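Local coordinates for protein TRAP dicarboxylate transporter-DctP subunit (Rhodobacter sphaeroides, PDB 4PE3) that probably captures an organic acid in the periplasm and delivers it to a TRAP-type membrane transporter, as other solute-binding proteins of this family do, at residues A[326-329]-A[330-334]. Residues are numbered along the deposited sequence; the frame is centred on the assembly and turned at random.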
loop_
_atom_site.group_PDB
_atom_site.type_symbol
_atom_site.label_atom_id
_atom_site.label_comp_id
_atom_site.label_asym_id
_atom_site.label_seq_id
_atom_site.Cartn_x
_atom_site.Cartn_y
_atom_site.Cartn_z
ATOM N N ALA A 326 -10.569 13.757 -5.641
ATOM C CA ALA A 326 -9.864 12.787 -6.477
ATOM C C ALA A 326 -9.034 13.503 -7.535
ATOM O O ALA A 326 -7.898 13.110 -7.814
ATOM C CB ALA A 326 -10.837 11.807 -7.122
ATOM N N GLN A 327 -9.575 14.580 -8.097
ATOM C CA GLN A 327 -8.824 15.359 -9.060
ATOM C C GLN A 327 -7.590 15.997 -8.415
ATOM O O GLN A 327 -6.510 16.035 -9.016
ATOM C CB GLN A 327 -9.706 16.446 -9.664
ATOM C CG GLN A 327 -8.991 17.296 -10.687
ATOM C CD GLN A 327 -8.705 16.556 -11.969
ATOM O OE1 GLN A 327 -9.599 15.953 -12.571
ATOM N NE2 GLN A 327 -7.447 16.578 -12.393
ATOM N N LYS A 328 -7.733 16.453 -7.175
ATOM C CA LYS A 328 -6.604 17.023 -6.462
ATOM C C LYS A 328 -5.525 15.968 -6.173
ATOM O O LYS A 328 -4.340 16.248 -6.288
ATOM C CB LYS A 328 -7.072 17.655 -5.161
ATOM C CG LYS A 328 -6.039 18.545 -4.504
ATOM C CD LYS A 328 -6.707 19.547 -3.564
ATOM C CE LYS A 328 -5.717 20.541 -2.985
ATOM N NZ LYS A 328 -6.100 20.971 -1.614
ATOM N N VAL A 329 -5.935 14.772 -5.753
ATOM C CA VAL A 329 -4.981 13.668 -5.597
ATOM C C VAL A 329 -4.267 13.399 -6.933
ATOM O O VAL A 329 -3.034 13.332 -6.997
ATOM C CB VAL A 329 -5.674 12.393 -5.086
ATOM C CG1 VAL A 329 -4.714 11.200 -5.193
ATOM C CG2 VAL A 329 -6.181 12.583 -3.645
ATOM N N TYR A 330 -5.044 13.250 -8.002
ATOM C CA TYR A 330 -4.482 13.018 -9.336
ATOM C C TYR A 330 -3.484 14.098 -9.722
ATOM O O TYR A 330 -2.386 13.791 -10.167
ATOM C CB TYR A 330 -5.597 12.941 -10.370
ATOM C CG TYR A 330 -5.101 12.871 -11.790
ATOM C CD1 TYR A 330 -4.859 14.030 -12.521
ATOM C CD2 TYR A 330 -4.869 11.654 -12.420
ATOM C CE1 TYR A 330 -4.399 13.980 -13.848
ATOM C CE2 TYR A 330 -4.414 11.594 -13.732
ATOM C CZ TYR A 330 -4.181 12.755 -14.435
ATOM O OH TYR A 330 -3.759 12.662 -15.728
ATOM N N ASP A 331 -3.847 15.362 -9.528
ATOM C CA ASP A 331 -2.966 16.457 -9.952
ATOM C C ASP A 331 -1.661 16.422 -9.176
ATOM O O ASP A 331 -0.579 16.580 -9.741
ATOM C CB ASP A 331 -3.615 17.819 -9.740
ATOM C CG ASP A 331 -4.752 18.088 -10.698
ATOM O OD1 ASP A 331 -4.857 17.387 -11.717
ATOM O OD2 ASP A 331 -5.548 19.003 -10.416
ATOM N N THR A 332 -1.775 16.184 -7.875
ATOM C CA THR A 332 -0.611 16.189 -7.008
ATOM C C THR A 332 0.320 15.026 -7.317
ATOM O O THR A 332 1.540 15.198 -7.364
ATOM C CB THR A 332 -1.069 16.191 -5.540
ATOM O OG1 THR A 332 -1.872 17.352 -5.309
ATOM C CG2 THR A 332 0.109 16.212 -4.574
ATOM N N LEU A 333 -0.271 13.850 -7.546
ATOM C CA LEU A 333 0.478 12.645 -7.882
ATOM C C LEU A 333 1.191 12.781 -9.213
ATOM O O LEU A 333 2.370 12.497 -9.316
ATOM C CB LEU A 333 -0.485 11.465 -7.922
ATOM C CG LEU A 333 0.157 10.146 -8.365
ATOM C CD1 LEU A 333 1.225 9.695 -7.375
ATOM C CD2 LEU A 333 -0.907 9.070 -8.495
ATOM N N VAL A 334 0.474 13.244 -10.224
ATOM C CA VAL A 334 1.062 13.346 -11.552
ATOM C C VAL A 334 2.153 14.415 -11.572
ATOM O O VAL A 334 3.191 14.224 -12.207
ATOM C CB VAL A 334 -0.013 13.636 -12.622
ATOM C CG1 VAL A 334 0.624 14.039 -13.948
ATOM C CG2 VAL A 334 -0.902 12.410 -12.803
#
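The ring of Y330 meets the amide nitrogen of Q327 obliquely, NE2 lying 3.6 Å from CD1, while CG2 of V334 sits over one face towards the rim and OD1 of D331 lies at the edge, in plane. That same OD1 takes a hydrogen bond from Q327 NE2 at 2.8 Å. The donor keeps to its own amide plane but comes from above the carboxylate, with the two planes 47° apart; at 143° the bond is bent. Q327 reaches it because CG is anti to the backbone N and the chain then folds at chi2 (71°), turning the amide along the helix. Glutamine suits this place: its chain is long enough to span one turn and it ends in a donor.

On another side of the helix, K328 O accepts two bonds, from T332 N at 3.0 Å and from T332 OG1 at 2.9 Å, which arrive from opposite faces of its carbonyl plane. Threonine's short hydroxyl, set beside its own backbone N, points back at this carbonyl. K328 itself extends to E137 in a salt bridge. Aliphatic and buried, V329 packs on helix 104-110 and L333 on P112 and W116, whereas Y330 packs on helix 302-320, its OH hydrogen-bonded to R313 NH1.

Q327 NE2 to D331 OD1 and T332 OG1 to K328 O thus tie neighbouring turns, and the N-H donor probably stabilises the carboxylate's negative charge.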